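Local coordinates for protein galactokinase (Bifidobacterium longum subsp. infantis ATCC 15697 = JCM 1222 = DSM 20088, PDB 6TEQ) that probably catalyses the ATP-dependent phosphorylation of galactose as a galactokinase of the GHMP kinase family, and binds 2-deoxy-2-fluoro-galactose, at residues Pro345-Asn357 against Ile385-Phe398. Numbering follows the deposited sequence. Where two conformers were deposited one is given.
Sequences PELDIAVDVARKN and IAQKIADRFEKEGF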
loop_
_atom_site.group_PDB
_atom_site.type_symbol
_atom_site.label_atom_id
_atom_site.label_comp_id
_atom_site.label_asym_id
_atom_site.label_seq_id
_atom_site.Cartn_x
_atom_site.Cartn_y
_atom_site.Cartn_z
ATOM N N PRO A 345 5.445 -19.561 -3.715
ATOM C CA PRO A 345 6.833 -19.924 -4.007
ATOM C C PRO A 345 7.638 -18.785 -4.614
ATOM O O PRO A 345 8.813 -18.706 -4.300
ATOM C CB PRO A 345 6.677 -21.099 -4.981
ATOM C CG PRO A 345 5.417 -21.744 -4.446
ATOM C CD PRO A 345 4.479 -20.593 -4.128
ATOM N N GLU A 346 7.044 -17.993 -5.515
ATOM C CA GLU A 346 7.809 -16.922 -6.176
ATOM C C GLU A 346 8.333 -15.957 -5.096
ATOM O O GLU A 346 9.452 -15.447 -5.226
ATOM C CB GLU A 346 6.962 -16.226 -7.231
ATOM C CG GLU A 346 6.577 -17.127 -8.393
ATOM C CD GLU A 346 5.247 -17.853 -8.267
ATOM O OE1 GLU A 346 4.774 -18.121 -7.136
ATOM O OE2 GLU A 346 4.687 -18.191 -9.343
ATOM N N LEU A 347 7.489 -15.582 -4.134
ATOM C CA LEU A 347 7.950 -14.656 -3.093
ATOM C C LEU A 347 9.070 -15.350 -2.302
ATOM O O LEU A 347 10.090 -14.707 -1.984
ATOM C CB LEU A 347 6.827 -14.271 -2.148
ATOM C CG LEU A 347 5.684 -13.449 -2.733
ATOM C CD1 LEU A 347 4.570 -13.344 -1.719
ATOM C CD2 LEU A 347 6.192 -12.065 -3.162
ATOM N N ASP A 348 8.832 -16.608 -1.888
ATOM C CA ASP A 348 9.780 -17.265 -0.952
ATOM C C ASP A 348 11.125 -17.494 -1.640
ATOM O O ASP A 348 12.172 -17.327 -1.024
ATOM C CB ASP A 348 9.201 -18.552 -0.393
ATOM C CG ASP A 348 8.016 -18.259 0.492
ATOM O OD1 ASP A 348 7.904 -17.106 0.945
ATOM O OD2 ASP A 348 7.255 -19.186 0.686
ATOM N N ILE A 349 11.087 -17.863 -2.906
ATOM C CA ILE A 349 12.346 -18.119 -3.670
ATOM C C ILE A 349 13.080 -16.793 -3.959
ATOM O O ILE A 349 14.296 -16.723 -3.730
ATOM C CB ILE A 349 12.037 -18.935 -4.929
ATOM C CG1 ILE A 349 11.629 -20.353 -4.563
ATOM C CG2 ILE A 349 13.252 -18.898 -5.886
ATOM C CD1 ILE A 349 10.991 -21.151 -5.678
ATOM N N ALA A 350 12.365 -15.726 -4.285
ATOM C CA ALA A 350 13.034 -14.424 -4.468
ATOM C C ALA A 350 13.736 -14.040 -3.163
ATOM O O ALA A 350 14.846 -13.530 -3.201
ATOM C CB ALA A 350 12.043 -13.381 -4.906
ATOM N N VAL A 351 13.011 -14.147 -2.051
ATOM C CA VAL A 351 13.601 -13.815 -0.748
ATOM C C VAL A 351 14.841 -14.669 -0.469
ATOM O O VAL A 351 15.856 -14.129 0.005
ATOM C CB VAL A 351 12.538 -13.988 0.364
ATOM C CG1 VAL A 351 13.200 -14.112 1.712
ATOM C CG2 VAL A 351 11.605 -12.820 0.321
ATOM N N ASP A 352 14.762 -15.988 -0.716
ATOM C CA ASP A 352 15.912 -16.871 -0.439
ATOM C C ASP A 352 17.110 -16.410 -1.304
ATOM O O ASP A 352 18.256 -16.403 -0.809
ATOM C CB ASP A 352 15.555 -18.309 -0.747
ATOM C CG ASP A 352 16.524 -19.258 -0.090
ATOM O OD1 ASP A 352 16.757 -19.090 1.131
ATOM O OD2 ASP A 352 17.104 -20.061 -0.853
ATOM N N VAL A 353 16.877 -16.121 -2.565
ATOM C CA VAL A 353 17.957 -15.654 -3.467
ATOM C C VAL A 353 18.586 -14.368 -2.909
ATOM O O VAL A 353 19.816 -14.266 -2.831
ATOM C CB VAL A 353 17.478 -15.476 -4.904
ATOM C CG1 VAL A 353 18.534 -14.851 -5.765
ATOM C CG2 VAL A 353 17.052 -16.776 -5.507
ATOM N N ALA A 354 17.769 -13.444 -2.432
ATOM C CA ALA A 354 18.285 -12.182 -1.899
ATOM C C ALA A 354 19.148 -12.504 -0.671
ATOM O O ALA A 354 20.237 -11.931 -0.495
ATOM C CB ALA A 354 17.148 -11.281 -1.610
ATOM N N ARG A 355 18.613 -13.348 0.203
ATOM C CA ARG A 355 19.326 -13.671 1.482
ATOM C C ARG A 355 20.680 -14.330 1.184
ATOM O O ARG A 355 21.647 -14.023 1.857
ATOM C CB ARG A 355 18.513 -14.580 2.389
ATOM C CG ARG A 355 17.310 -13.848 3.019
ATOM C CD ARG A 355 16.514 -14.814 3.814
ATOM N NE ARG A 355 15.314 -14.128 4.334
ATOM C CZ ARG A 355 14.341 -14.697 4.970
ATOM N NH1 ARG A 355 14.388 -15.960 5.318
ATOM N NH2 ARG A 355 13.302 -13.974 5.271
ATOM N N LYS A 356 20.705 -15.225 0.185
ATOM C CA LYS A 356 21.887 -16.034 -0.163
ATOM C C LYS A 356 22.949 -15.147 -0.821
ATOM O O LYS A 356 24.145 -15.531 -0.760
ATOM C CB LYS A 356 21.466 -17.224 -1.013
ATOM C CG LYS A 356 20.903 -18.372 -0.189
ATOM C CD LYS A 356 20.370 -19.503 -1.013
ATOM C CE LYS A 356 19.878 -20.650 -0.154
ATOM N NZ LYS A 356 19.633 -20.189 1.237
ATOM N N ASN A 357 22.551 -13.978 -1.326
ATOM C CA ASN A 357 23.392 -13.118 -2.176
ATOM C C ASN A 357 23.653 -11.789 -1.479
ATOM O O ASN A 357 23.864 -10.812 -2.161
ATOM C CB ASN A 357 22.800 -13.027 -3.565
ATOM C CG ASN A 357 22.999 -14.360 -4.289
ATOM O OD1 ASN A 357 24.126 -14.702 -4.666
ATOM N ND2 ASN A 357 21.951 -15.159 -4.407
ATOM N N ILE A 385 21.369 -8.544 -7.706
ATOM C CA ILE A 385 20.468 -9.456 -6.963
ATOM C C ILE A 385 19.175 -9.644 -7.757
ATOM O O ILE A 385 18.686 -10.774 -7.840
ATOM C CB ILE A 385 20.239 -8.949 -5.543
ATOM C CG1 ILE A 385 21.539 -9.032 -4.727
ATOM C CG2 ILE A 385 19.106 -9.743 -4.864
ATOM C CD1 ILE A 385 21.484 -8.301 -3.408
ATOM N N ALA A 386 18.641 -8.597 -8.347
ATOM C CA ALA A 386 17.450 -8.705 -9.232
ATOM C C ALA A 386 17.726 -9.680 -10.367
ATOM O O ALA A 386 16.903 -10.520 -10.664
ATOM C CB ALA A 386 17.070 -7.350 -9.734
ATOM N N GLN A 387 18.912 -9.633 -10.962
ATOM C CA GLN A 387 19.208 -10.541 -12.081
ATOM C C GLN A 387 19.374 -11.984 -11.585
ATOM O O GLN A 387 18.928 -12.906 -12.281
ATOM C CB GLN A 387 20.455 -10.039 -12.798
ATOM C CG GLN A 387 20.735 -10.844 -14.071
ATOM C CD GLN A 387 19.591 -10.695 -15.042
ATOM O OE1 GLN A 387 19.332 -9.573 -15.554
ATOM N NE2 GLN A 387 18.877 -11.802 -15.274
ATOM N N LYS A 388 19.976 -12.164 -10.391
ATOM C CA LYS A 388 20.012 -13.510 -9.771
ATOM C C LYS A 388 18.589 -14.032 -9.562
ATOM O O LYS A 388 18.344 -15.233 -9.790
ATOM C CB LYS A 388 20.833 -13.460 -8.494
ATOM C CG LYS A 388 22.325 -13.407 -8.776
ATOM C CD LYS A 388 23.151 -13.330 -7.540
ATOM C CE LYS A 388 24.624 -13.467 -7.852
ATOM N NZ LYS A 388 25.449 -13.113 -6.682
ATOM N N ILE A 389 17.653 -13.190 -9.086
ATOM C CA ILE A 389 16.268 -13.671 -8.914
ATOM C C ILE A 389 15.687 -14.029 -10.291
ATOM O O ILE A 389 15.089 -15.108 -10.374
ATOM C CB ILE A 389 15.447 -12.606 -8.199
ATOM C CG1 ILE A 389 15.951 -12.405 -6.773
ATOM C CG2 ILE A 389 13.989 -12.925 -8.266
ATOM C CD1 ILE A 389 15.473 -11.129 -6.136
ATOM N N ALA A 390 15.928 -13.219 -11.309
ATOM C CA ALA A 390 15.416 -13.448 -12.693
ATOM C C ALA A 390 15.965 -14.770 -13.226
ATOM O O ALA A 390 15.159 -15.582 -13.770
ATOM C CB ALA A 390 15.717 -12.296 -13.606
ATOM N N ASP A 391 17.262 -15.036 -13.029
ATOM C CA ASP A 391 17.880 -16.281 -13.570
ATOM C C ASP A 391 17.237 -17.450 -12.845
ATOM O O ASP A 391 16.829 -18.424 -13.477
ATOM C CB ASP A 391 19.389 -16.289 -13.405
ATOM C CG ASP A 391 20.168 -15.455 -14.380
ATOM O OD1 ASP A 391 19.556 -14.595 -14.990
ATOM O OD2 ASP A 391 21.387 -15.827 -14.646
ATOM N N ARG A 392 17.058 -17.310 -11.522
ATOM C CA ARG A 392 16.469 -18.414 -10.756
ATOM C C ARG A 392 14.999 -18.653 -11.167
ATOM O O ARG A 392 14.558 -19.807 -11.241
ATOM C CB ARG A 392 16.549 -18.085 -9.276
ATOM C CG ARG A 392 15.825 -19.083 -8.407
ATOM C CD ARG A 392 16.401 -20.509 -8.450
ATOM N NE ARG A 392 15.729 -21.301 -7.414
ATOM C CZ ARG A 392 16.008 -21.250 -6.110
ATOM N NH1 ARG A 392 16.944 -20.472 -5.643
ATOM N NH2 ARG A 392 15.316 -21.919 -5.230
ATOM N N PHE A 393 14.243 -17.602 -11.367
ATOM C CA PHE A 393 12.848 -17.705 -11.826
ATOM C C PHE A 393 12.796 -18.512 -13.124
ATOM O O PHE A 393 11.898 -19.367 -13.268
ATOM C CB PHE A 393 12.257 -16.309 -11.922
ATOM C CG PHE A 393 11.582 -15.840 -10.650
ATOM C CD1 PHE A 393 12.096 -16.162 -9.407
ATOM C CD2 PHE A 393 10.490 -15.015 -10.717
ATOM C CE1 PHE A 393 11.468 -15.709 -8.247
ATOM C CE2 PHE A 393 9.866 -14.575 -9.562
ATOM C CZ PHE A 393 10.379 -14.906 -8.343
ATOM N N GLU A 394 13.644 -18.186 -14.085
ATOM C CA GLU A 394 13.669 -18.910 -15.363
ATOM C C GLU A 394 13.975 -20.390 -15.113
ATOM O O GLU A 394 13.292 -21.240 -15.670
ATOM C CB GLU A 394 14.649 -18.249 -16.317
ATOM C CG GLU A 394 14.652 -18.958 -17.656
ATOM C CD GLU A 394 13.392 -18.853 -18.495
ATOM O OE1 GLU A 394 12.462 -18.112 -18.091
ATOM O OE2 GLU A 394 13.376 -19.516 -19.557
ATOM N N LYS A 395 14.948 -20.716 -14.262
ATOM C CA LYS A 395 15.233 -22.129 -13.922
ATOM C C LYS A 395 13.983 -22.790 -13.341
ATOM O O LYS A 395 13.796 -23.944 -13.614
ATOM C CB LYS A 395 16.268 -22.271 -12.836
ATOM C CG LYS A 395 17.679 -22.416 -13.305
ATOM C CD LYS A 395 18.602 -22.544 -12.132
ATOM C CE LYS A 395 19.093 -23.941 -11.900
ATOM N NZ LYS A 395 20.157 -23.875 -10.869
ATOM N N GLU A 396 13.199 -22.051 -12.543
ATOM C CA GLU A 396 11.993 -22.580 -11.842
ATOM C C GLU A 396 10.793 -22.698 -12.789
ATOM O O GLU A 396 9.776 -23.222 -12.392
ATOM C CB GLU A 396 11.597 -21.661 -10.673
ATOM C CG GLU A 396 12.595 -21.707 -9.540
ATOM C CD GLU A 396 12.677 -22.983 -8.718
ATOM O OE1 GLU A 396 11.740 -23.782 -8.815
ATOM O OE2 GLU A 396 13.708 -23.185 -7.991
ATOM N N GLY A 397 10.856 -22.111 -13.968
ATOM C CA GLY A 397 9.716 -22.025 -14.893
ATOM C C GLY A 397 8.707 -20.948 -14.532
ATOM O O GLY A 397 7.595 -20.991 -15.080
ATOM N N PHE A 398 9.126 -19.943 -13.756
ATOM C CA PHE A 398 8.261 -18.821 -13.337
ATOM C C PHE A 398 8.250 -17.744 -14.425
ATOM O O PHE A 398 9.199 -17.630 -15.198
ATOM C CB PHE A 398 8.741 -18.209 -12.023
ATOM C CG PHE A 398 8.772 -19.103 -10.824
ATOM C CD1 PHE A 398 7.909 -20.188 -10.708
ATOM C CD2 PHE A 398 9.583 -18.792 -9.738
ATOM C CE1 PHE A 398 7.876 -20.970 -9.566
ATOM C CE2 PHE A 398 9.552 -19.600 -8.594
ATOM C CZ PHE A 398 8.705 -20.690 -8.518
HETATM O O HOH W 1 15.516 -21.737 -2.376
HETATM O O HOH W 2 25.317 -10.860 -5.140
#
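Ala350 and Ile389 meet where helices 345-356 and 382-396 pack obliquely, nearer antiparallel than parallel: the axes of segments 345-356 and 385-396 approach to 9.2 Å, their directions 134° apart. Alanine's lone methyl lets the backbones draw close, Ala350 CB 3.9 Å from Ile389 CG2. Beside it Val353 CG1 packs on Ile389 CG1. Branched Ile349 serves two partners: with CG1 beside the backbone N (chi1 -69°), CG2 covers the centre of the Arg392 guanidinium while CD1 meets the Phe398 edge. Arg392 NE is held by a nearly straight salt bridge to the anti lone pair of Glu396 OE2 (2.8 Å). These paired helices of the GHMP kinase C-terminal region are backed by strands 372-378 and 230-236 through Ile373 and Val235. Phe393 turns its ring edge to the helix backbone, CZ 3.3 Å from Glu346 O. Beyond the Schellman turn at Gly397, whose positive phi favours glycine, Phe398 is sandwiched between Glu396 CB and Glu346 CG, the latter a CH-pi contact. Asparagine suits the other end, offering acceptor and donor: Lys388 NZ hydrogen-bonds to Asn357 OD1 (2.9 Å) from above the side-chain carbonyl plane, and Asn357 ND2 donates to Val353 O (2.8 Å) in the last turn. An alanine here would probably leave Lys388 without this cross-helix acceptor and Val353 O without its side-chain donor.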